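Local coordinates for CurJ (Moorea producens 3L, PDB 5TZ6), which probably removes water from a polyketide intermediate in curacin biosynthesis, as the dehydratase domain of a polyketide synthase module, here an inactive variant with a bound compound, at residues T239-S244 with R298-K303; Q223-L228 with F275-Q280; P10-K15 with L59-L64. The protein carries 1 engineered substitution. One frame throughout, in Å; residues are numbered along the deposited sequence.

Contact 1: T239-S244 with R298-K303. With 7OD ((2E,5R)-5-hydroxy-2-methylhept-2-enoic acid), chain C.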
loop_
_atom_site.group_PDB
_atom_site.type_symbol
_atom_site.label_atom_id
_atom_site.label_comp_id
_atom_site.label_asym_id
_atom_site.label_seq_id
_atom_site.Cartn_x
_atom_site.Cartn_y
_atom_site.Cartn_z
ATOM N N THR A 239 7.430 16.702 -33.826
ATOM C CA THR A 239 5.988 16.889 -33.808
ATOM C C THR A 239 5.614 17.584 -32.508
ATOM O O THR A 239 6.435 17.715 -31.596
ATOM C CB THR A 239 5.249 15.549 -33.952
ATOM O OG1 THR A 239 3.846 15.790 -34.113
ATOM C CG2 THR A 239 5.493 14.664 -32.733
ATOM N N PHE A 240 4.361 18.032 -32.420
ATOM C CA PHE A 240 3.871 18.658 -31.196
ATOM C C PHE A 240 3.563 17.565 -30.178
ATOM O O PHE A 240 2.726 16.696 -30.432
ATOM C CB PHE A 240 2.633 19.512 -31.475
ATOM C CG PHE A 240 2.917 20.754 -32.283
ATOM C CD1 PHE A 240 3.480 21.873 -31.687
ATOM C CD2 PHE A 240 2.624 20.804 -33.639
ATOM C CE1 PHE A 240 3.750 23.017 -32.425
ATOM C CE2 PHE A 240 2.893 21.944 -34.385
ATOM C CZ PHE A 240 3.458 23.054 -33.774
ATOM N N VAL A 241 4.235 17.608 -29.034
ATOM C CA VAL A 241 4.021 16.624 -27.976
ATOM C C VAL A 241 3.265 17.278 -26.824
ATOM O O VAL A 241 3.517 18.448 -26.500
ATOM C CB VAL A 241 5.348 16.013 -27.504
ATOM C CG1 VAL A 241 5.085 14.911 -26.487
ATOM C CG2 VAL A 241 6.110 15.466 -28.697
ATOM N N PRO A 242 2.302 16.589 -26.215
ATOM C CA PRO A 242 1.559 17.193 -25.102
ATOM C C PRO A 242 2.505 17.634 -24.000
ATOM O O PRO A 242 3.345 16.863 -23.530
ATOM C CB PRO A 242 0.635 16.064 -24.642
ATOM C CG PRO A 242 0.407 15.258 -25.885
ATOM C CD PRO A 242 1.705 15.316 -26.658
ATOM N N PHE A 243 2.347 18.866 -23.578
ATOM C CA PHE A 243 3.296 19.464 -22.654
ATOM C C PHE A 243 2.644 20.013 -21.394
ATOM O O PHE A 243 3.199 19.848 -20.303
ATOM C CB PHE A 243 4.062 20.570 -23.385
ATOM C CG PHE A 243 5.044 21.304 -22.520
ATOM C CD1 PHE A 243 4.657 22.427 -21.802
ATOM C CD2 PHE A 243 6.364 20.882 -22.443
ATOM C CE1 PHE A 243 5.564 23.109 -21.007
ATOM C CE2 PHE A 243 7.279 21.564 -21.642
ATOM C CZ PHE A 243 6.875 22.678 -20.928
ATOM N N SER A 244 1.483 20.658 -21.509
ATOM C CA SER A 244 0.815 21.181 -20.325
ATOM C C SER A 244 -0.681 21.278 -20.595
ATOM O O SER A 244 -1.115 21.373 -21.742
ATOM C CB SER A 244 1.375 22.549 -19.927
ATOM O OG SER A 244 1.090 23.523 -20.918
ATOM N N ARG A 298 4.078 21.079 -27.551
ATOM C CA ARG A 298 5.271 21.781 -28.004
ATOM C C ARG A 298 6.048 20.905 -28.967
ATOM O O ARG A 298 6.170 19.693 -28.754
ATOM C CB ARG A 298 6.172 22.188 -26.842
ATOM C CG ARG A 298 5.552 23.219 -25.942
ATOM C CD ARG A 298 6.586 23.864 -25.056
ATOM N NE ARG A 298 5.983 24.823 -24.142
ATOM C CZ ARG A 298 6.654 25.469 -23.199
ATOM N NH1 ARG A 298 7.954 25.261 -23.049
ATOM N NH2 ARG A 298 6.026 26.323 -22.407
ATOM N N LYS A 299 6.582 21.532 -30.014
ATOM C CA LYS A 299 7.403 20.820 -30.982
ATOM C C LYS A 299 8.561 20.139 -30.271
ATOM O O LYS A 299 9.210 20.734 -29.406
ATOM C CB LYS A 299 7.938 21.796 -32.029
ATOM C CG LYS A 299 6.944 22.185 -33.105
ATOM C CD LYS A 299 7.278 21.526 -34.430
ATOM C CE LYS A 299 6.585 22.229 -35.589
ATOM N NZ LYS A 299 6.916 21.598 -36.898
ATOM N N ALA A 300 8.813 18.882 -30.622
ATOM C CA ALA A 300 9.909 18.162 -29.996
ATOM C C ALA A 300 10.229 16.915 -30.802
ATOM O O ALA A 300 9.389 16.391 -31.539
ATOM C CB ALA A 300 9.579 17.793 -28.547
ATOM N N ASN A 301 11.463 16.456 -30.654
ATOM C CA ASN A 301 11.872 15.177 -31.204
ATOM C C ASN A 301 11.610 14.105 -30.158
ATOM O O ASN A 301 12.237 14.137 -29.091
ATOM C CB ASN A 301 13.342 15.202 -31.576
ATOM C CG ASN A 301 13.788 13.942 -32.295
ATOM O OD1 ASN A 301 13.346 12.835 -31.975
ATOM N ND2 ASN A 301 14.681 14.104 -33.268
ATOM N N PRO A 302 10.707 13.154 -30.404
ATOM C CA PRO A 302 10.383 12.177 -29.352
ATOM C C PRO A 302 11.594 11.424 -28.847
ATOM O O PRO A 302 11.602 10.984 -27.680
ATOM C CB PRO A 302 9.379 11.243 -30.042
ATOM C CG PRO A 302 8.756 12.098 -31.110
ATOM C CD PRO A 302 9.892 12.956 -31.614
ATOM N N LYS A 303 12.642 11.309 -29.667
ATOM C CA LYS A 303 13.875 10.692 -29.196
ATOM C C LYS A 303 14.395 11.395 -27.952
ATOM O O LYS A 303 14.810 10.739 -26.988
ATOM C CB LYS A 303 14.946 10.726 -30.286
ATOM C CG LYS A 303 16.238 10.066 -29.828
ATOM C CD LYS A 303 17.454 10.458 -30.662
ATOM C CE LYS A 303 17.353 10.006 -32.102
ATOM N NZ LYS A 303 18.608 10.332 -32.849
HETATM O OAB 7OD C . 6.202 11.011 -27.546
HETATM C CAA 7OD C . 5.774 11.101 -26.377
HETATM O OAI 7OD C . 6.559 10.952 -25.413
HETATM C CAC 7OD C . 4.291 11.397 -26.126
HETATM C CAK 7OD C . 3.771 11.505 -24.683
HETATM C CAD 7OD C . 3.324 11.582 -27.307
HETATM C CAE 7OD C . 1.846 11.879 -27.004
HETATM C CAF 7OD C . 0.950 12.208 -28.223
HETATM O OAH 7OD C . 0.124 11.076 -28.512
HETATM C CAG 7OD C . 1.726 12.584 -29.491
HETATM C CAJ 7OD C . 0.750 13.245 -30.467
#

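Contact 2: Q223-L228 with F275-Q280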
loop_
_atom_site.group_PDB
_atom_site.type_symbol
_atom_site.label_atom_id
_atom_site.label_comp_id
_atom_site.label_asym_id
_atom_site.label_seq_id
_atom_site.Cartn_x
_atom_site.Cartn_y
_atom_site.Cartn_z
ATOM N N GLN A 223 -4.463 13.301 -29.991
ATOM C CA GLN A 223 -4.047 13.098 -31.377
ATOM C C GLN A 223 -4.845 13.967 -32.330
ATOM O O GLN A 223 -4.366 14.284 -33.426
ATOM C CB GLN A 223 -4.217 11.639 -31.794
ATOM C CG GLN A 223 -3.438 10.623 -31.001
ATOM C CD GLN A 223 -3.913 9.220 -31.307
ATOM O OE1 GLN A 223 -4.498 8.978 -32.359
ATOM N NE2 GLN A 223 -3.690 8.294 -30.383
ATOM N N SER A 224 -6.068 14.339 -31.950
ATOM C CA SER A 224 -6.871 15.157 -32.852
ATOM C C SER A 224 -6.133 16.421 -33.282
ATOM O O SER A 224 -6.307 16.881 -34.415
ATOM C CB SER A 224 -8.203 15.528 -32.197
ATOM O OG SER A 224 -8.002 16.268 -31.004
ATOM N N ILE A 225 -5.292 16.991 -32.413
ATOM C CA ILE A 225 -4.662 18.258 -32.771
ATOM C C ILE A 225 -3.737 18.079 -33.958
ATOM O O ILE A 225 -3.501 19.033 -34.708
ATOM C CB ILE A 225 -3.883 18.888 -31.596
ATOM C CG1 ILE A 225 -2.457 18.344 -31.550
ATOM C CG2 ILE A 225 -4.610 18.683 -30.269
ATOM C CD1 ILE A 225 -1.422 19.419 -31.290
ATOM N N ILE A 226 -3.225 16.866 -34.167
ATOM C CA ILE A 226 -2.339 16.633 -35.296
ATOM C C ILE A 226 -3.029 17.026 -36.591
ATOM O O ILE A 226 -2.370 17.425 -37.560
ATOM C CB ILE A 226 -1.898 15.156 -35.327
ATOM C CG1 ILE A 226 -0.950 14.847 -34.166
ATOM C CG2 ILE A 226 -1.277 14.804 -36.683
ATOM C CD1 ILE A 226 0.280 15.734 -34.124
ATOM N N ALA A 227 -4.362 16.935 -36.630
ATOM C CA ALA A 227 -5.108 17.217 -37.851
ATOM C C ALA A 227 -5.115 18.693 -38.220
ATOM O O ALA A 227 -5.513 19.028 -39.341
ATOM C CB ALA A 227 -6.546 16.710 -37.717
ATOM N N LEU A 228 -4.674 19.573 -37.329
ATOM C CA LEU A 228 -4.571 20.991 -37.640
ATOM C C LEU A 228 -3.164 21.412 -38.040
ATOM O O LEU A 228 -2.937 22.602 -38.275
ATOM C CB LEU A 228 -5.032 21.825 -36.442
ATOM C CG LEU A 228 -6.365 21.416 -35.824
ATOM C CD1 LEU A 228 -6.598 22.175 -34.531
ATOM C CD2 LEU A 228 -7.509 21.665 -36.798
ATOM N N PHE A 275 1.566 24.822 -29.729
ATOM C CA PHE A 275 0.222 24.683 -30.270
ATOM C C PHE A 275 -0.755 24.627 -29.105
ATOM O O PHE A 275 -0.633 23.758 -28.229
ATOM C CB PHE A 275 0.089 23.438 -31.142
ATOM C CG PHE A 275 -1.152 23.435 -31.973
ATOM C CD1 PHE A 275 -2.323 22.887 -31.484
ATOM C CD2 PHE A 275 -1.160 24.019 -33.229
ATOM C CE1 PHE A 275 -3.474 22.901 -32.242
ATOM C CE2 PHE A 275 -2.307 24.037 -33.990
ATOM C CZ PHE A 275 -3.465 23.475 -33.499
ATOM N N LYS A 276 -1.725 25.543 -29.107
ATOM C CA LYS A 276 -2.693 25.681 -28.026
ATOM C C LYS A 276 -4.098 25.384 -28.538
ATOM O O LYS A 276 -4.486 25.835 -29.623
ATOM C CB LYS A 276 -2.639 27.080 -27.408
ATOM C CG LYS A 276 -1.265 27.472 -26.883
ATOM C CD LYS A 276 -1.186 28.959 -26.563
ATOM C CE LYS A 276 0.113 29.292 -25.841
ATOM N NZ LYS A 276 0.161 30.712 -25.393
ATOM N N ALA A 277 -4.856 24.626 -27.748
ATOM C CA ALA A 277 -6.129 24.088 -28.201
ATOM C C ALA A 277 -7.075 23.855 -27.029
ATOM O O ALA A 277 -6.645 23.648 -25.890
ATOM C CB ALA A 277 -5.917 22.774 -28.951
ATOM N N ASP A 278 -8.369 23.896 -27.330
ATOM C CA ASP A 278 -9.423 23.399 -26.460
ATOM C C ASP A 278 -10.056 22.180 -27.120
ATOM O O ASP A 278 -10.227 22.139 -28.348
ATOM C CB ASP A 278 -10.489 24.469 -26.202
ATOM C CG ASP A 278 -9.980 25.617 -25.335
ATOM O OD1 ASP A 278 -9.158 25.369 -24.428
ATOM O OD2 ASP A 278 -10.405 26.770 -25.561
ATOM N N ILE A 279 -10.412 21.194 -26.298
ATOM C CA ILE A 279 -10.937 19.923 -26.775
ATOM C C ILE A 279 -12.196 19.574 -25.997
ATOM O O ILE A 279 -12.305 19.848 -24.798
ATOM C CB ILE A 279 -9.881 18.803 -26.641
ATOM C CG1 ILE A 279 -8.552 19.256 -27.262
ATOM C CG2 ILE A 279 -10.392 17.515 -27.261
ATOM C CD1 ILE A 279 -7.376 18.365 -26.936
ATOM N N GLN A 280 -13.140 18.934 -26.693
ATOM C CA GLN A 280 -14.429 18.530 -26.138
ATOM C C GLN A 280 -14.745 17.132 -26.652
ATOM O O GLN A 280 -14.912 16.931 -27.857
ATOM C CB GLN A 280 -15.531 19.517 -26.524
ATOM C CG GLN A 280 -15.449 20.846 -25.788
ATOM C CD GLN A 280 -16.621 21.742 -26.104
ATOM O OE1 GLN A 280 -17.076 21.807 -27.245
ATOM N NE2 GLN A 280 -17.136 22.421 -25.088
#

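Contact 3: P10-K15 with L59-L64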
loop_
_atom_site.group_PDB
_atom_site.type_symbol
_atom_site.label_atom_id
_atom_site.label_comp_id
_atom_site.label_asym_id
_atom_site.label_seq_id
_atom_site.Cartn_x
_atom_site.Cartn_y
_atom_site.Cartn_z
ATOM N N PRO A 10 -8.416 -1.388 -12.944
ATOM C CA PRO A 10 -7.473 -2.041 -13.869
ATOM C C PRO A 10 -6.123 -1.336 -13.942
ATOM O O PRO A 10 -5.117 -1.945 -14.319
ATOM C CB PRO A 10 -8.210 -2.007 -15.221
ATOM C CG PRO A 10 -9.443 -1.145 -15.008
ATOM C CD PRO A 10 -9.749 -1.204 -13.542
ATOM N N LEU A 11 -6.086 -0.059 -13.560
ATOM C CA LEU A 11 -4.863 0.730 -13.579
ATOM C C LEU A 11 -4.218 0.879 -12.208
ATOM O O LEU A 11 -3.140 1.471 -12.111
ATOM C CB LEU A 11 -5.154 2.122 -14.143
ATOM C CG LEU A 11 -5.521 2.206 -15.620
ATOM C CD1 LEU A 11 -5.843 3.642 -15.990
ATOM C CD2 LEU A 11 -4.394 1.653 -16.486
ATOM N N ILE A 12 -4.840 0.365 -11.149
ATOM C CA ILE A 12 -4.388 0.629 -9.786
ATOM C C ILE A 12 -4.449 -0.671 -9.000
ATOM O O ILE A 12 -5.533 -1.232 -8.806
ATOM C CB ILE A 12 -5.233 1.714 -9.096
ATOM C CG1 ILE A 12 -4.983 3.069 -9.757
ATOM C CG2 ILE A 12 -4.924 1.769 -7.605
ATOM C CD1 ILE A 12 -5.863 4.174 -9.228
ATOM N N ASN A 13 -3.293 -1.145 -8.535
ATOM C CA ASN A 13 -3.276 -2.402 -7.800
ATOM C C ASN A 13 -3.687 -2.209 -6.345
ATOM O O ASN A 13 -4.559 -2.926 -5.845
ATOM C CB ASN A 13 -1.894 -3.050 -7.901
ATOM C CG ASN A 13 -1.604 -3.585 -9.297
ATOM O OD1 ASN A 13 -1.276 -2.827 -10.214
ATOM N ND2 ASN A 13 -1.739 -4.898 -9.467
ATOM N N GLN A 14 -3.095 -1.244 -5.645
ATOM C CA GLN A 14 -3.478 -1.060 -4.251
ATOM C C GLN A 14 -3.486 0.419 -3.903
ATOM O O GLN A 14 -2.841 1.239 -4.553
ATOM C CB GLN A 14 -2.566 -1.815 -3.273
ATOM C CG GLN A 14 -1.204 -1.192 -3.051
ATOM C CD GLN A 14 -0.399 -1.928 -1.993
ATOM O OE1 GLN A 14 0.048 -1.331 -1.011
ATOM N NE2 GLN A 14 -0.227 -3.233 -2.181
ATOM N N LYS A 15 -4.252 0.744 -2.868
ATOM C CA LYS A 15 -4.299 2.073 -2.282
ATOM C C LYS A 15 -3.823 1.988 -0.840
ATOM O O LYS A 15 -4.134 1.024 -0.131
ATOM C CB LYS A 15 -5.721 2.640 -2.339
ATOM C CG LYS A 15 -6.040 3.661 -1.265
ATOM C CD LYS A 15 -7.418 4.266 -1.483
ATOM C CE LYS A 15 -7.701 5.385 -0.485
ATOM N NZ LYS A 15 -9.063 5.959 -0.662
ATOM N N LEU A 59 -7.704 9.898 -13.015
ATOM C CA LEU A 59 -9.148 9.706 -12.933
ATOM C C LEU A 59 -9.482 8.463 -12.118
ATOM O O LEU A 59 -10.437 8.469 -11.329
ATOM C CB LEU A 59 -9.770 9.623 -14.328
ATOM C CG LEU A 59 -9.692 10.894 -15.179
ATOM C CD1 LEU A 59 -10.485 10.734 -16.471
ATOM C CD2 LEU A 59 -10.167 12.103 -14.401
ATOM N N ALA A 60 -8.710 7.386 -12.285
ATOM C CA ALA A 60 -8.934 6.207 -11.449
ATOM C C ALA A 60 -8.777 6.538 -9.965
ATOM O O ALA A 60 -9.679 6.271 -9.153
ATOM C CB ALA A 60 -7.985 5.083 -11.856
ATOM N N ALA A 61 -7.635 7.123 -9.588
ATOM C CA ALA A 61 -7.421 7.477 -8.184
ATOM C C ALA A 61 -8.576 8.319 -7.650
ATOM O O ALA A 61 -9.147 8.031 -6.587
ATOM C CB ALA A 61 -6.090 8.218 -8.031
ATOM N N ALA A 62 -8.930 9.371 -8.389
ATOM C CA ALA A 62 -10.097 10.177 -8.065
ATOM C C ALA A 62 -11.300 9.294 -7.776
ATOM O O ALA A 62 -11.983 9.465 -6.760
ATOM C CB ALA A 62 -10.392 11.141 -9.215
ATOM N N SER A 63 -11.577 8.341 -8.668
ATOM C CA SER A 63 -12.740 7.484 -8.472
ATOM C C SER A 63 -12.613 6.640 -7.214
ATOM O O SER A 63 -13.632 6.213 -6.664
ATOM C CB SER A 63 -12.950 6.580 -9.686
ATOM O OG SER A 63 -12.222 5.374 -9.550
ATOM N N LEU A 64 -11.397 6.428 -6.717
ATOM C CA LEU A 64 -11.237 5.721 -5.455
ATOM C C LEU A 64 -11.142 6.647 -4.249
ATOM O O LEU A 64 -11.017 6.154 -3.122
ATOM C CB LEU A 64 -10.002 4.818 -5.499
ATOM C CG LEU A 64 -10.048 3.654 -6.485
ATOM C CD1 LEU A 64 -8.708 2.937 -6.508
ATOM C CD2 LEU A 64 -11.169 2.699 -6.120
#

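Contact 1: T239-S244 with R298-K303
Thr239, Phe240 and Val241 pair antiparallel with Ala300, Lys299 and Arg298 across two strands whose short axes make an angle of 120° and come within 4.2 Å. Reciprocal N-H···O bonds join Thr239 to Ala300 and Val241 to Arg298, leaving Phe240 and Lys299 as the non-hydrogen-bonded pair between them. Val241 N donates to Arg298 O at 2.9 Å.

On the face bearing Phe240 and Lys299, the lysine lays its aliphatic chain over the ring. Its CG stands 3.4 Å from Phe240 CE1, offset toward the rim in a CH-pi contact, and a bend at chi2 (-107°) brings CE over to the CZ and CE2 side. Beyond the paired residues, Phe243 receives Arg298. The guanidinium lies flat on the ring, planes 12° apart, with Arg298 CZ 3.4 Å from Phe243 CE1, a cation-pi stack; Arg298 CD sits over the same ring, so methylene and charge share one aromatic face. A salt bridge from Arg298 NE to Glu296 would help fix the rotation of the planar group.

Val241 presents its two methyls to different neighbours. CG2 faces Ala300 CB at 4.2 Å, while CG1, anti to the backbone N, reaches the ligand atom CAC at 3.6 Å. Pro242 CD adds a contact of 3.5 Å with CAE of the same molecule. After the strand ends, Asn301 caps the following helix, its OD1 accepting from Lys303 N. Phe243 and Ser244 both face Glu296, forming a classic beta bulge in a hotdog-family sheet that here serves as one wall of the ligand pocket.

Contact 2: Q223-L228 with F275-Q280
Ile225 and Leu228 bear down on the inward side of strand 274-282, where Phe275, Ala277 and Ile279 present successive apolar side chains. Ile225 spans all three. Its CB lies 4.1 Å from Phe275 CE1, and from there the two branches part. The CG2 methyl turns along the strand, meeting Ile279 CD1 at 4.3 Å and, more loosely, Ala277 CB. The other branch leaves with CG1 between the backbone N and the carbonyl carbon; chi1 of 87° and chi2 of 137° together bring CD1 to 3.6 Å from Phe275 CD1. The isoleucine and the phenylalanine lie side by side but run in opposite senses.

Leu228 comes at the far end of the same ring. Its CD1 lies near the ring plane, 3.5 Å from Phe275 CZ, with Leu228 CB also close to that atom, and the two side chains cross at about a right angle. Polar groups in this region find partners elsewhere: Ser224 OG bonds to Cys221 O and Thr263 OG1, and Lys276 NZ to Asp268.

No hydrogen bond joins the turn leaving helix 215-223 to the strand. The contact between them is wholly apolar, so its stability probably rests on close packing and the burial of hydrocarbon away from water.

Contact 3: P10-K15 with L59-L64
Ile12 drives its CD1 into the shoulder of helix 51-65, 3.5 Å from Ala60 CB and equally near the backbone N of Ala61. This is the tight part of the contact: short alanine side chains let the isoleucine tip come down almost to the helix backbone. The extended CG1 branch (chi2 175°) carries CD1 inward, while CG2, anti to the backbone N, meets Leu64 CD1 at 4.1 Å, the two side chains approaching tip to tip. Leu57, one turn earlier in the helix, also touches Ile12.

Helix 51-65 is the helix that the curved sheet of the N-terminal hotdog wraps around, and the 10-15 segment runs beside it into strand 14-16, the outermost of this chain's sheet on that side. Asn13 and Gln14 both face Glu27 in a classic beta bulge at the start of that strand, and Gln14 packs on Phe16 of the second subunit.

Packing slackens toward the helix end, where Lys15 and Leu64 are partly exposed. The lysine stretches out fully beyond CG so that NZ can donate to Leu64 O at 3.1 Å, the donor tilted 33° from the carbonyl plane; the ammonium would favour this carbonyl near the C-terminal end of the helix. One turn back, Ala60 O accepts both Leu64 N and Ser63 OG, the hydroxyl lying 2.7 Å from that oxygen, in the carbonyl plane and on a lone pair.

How the contacts relate
Contacts 1 and 2 belong to the same hotdog and meet directly, with centres 13 Å apart: Phe240 CD1 packs on Phe275 CB at 3.8 Å, and Thr239 OG1 touches Ile226 CD1 at 3.6 Å. Their segments alternate along the chain, and strands 274-282 and 288-300 are sheet neighbours. Contact 1 lines the ligand pocket, whereas contact 2 does not, its Ile225 side chain being about 6 Å from the ligand. Asp219, which Gln223 of contact 2 holds through OD2, hydrogen-bonds the ligand through OD1. Contact 3 lies in the other hotdog, its centre 28 Å from the centres of both, across the middle of the chain.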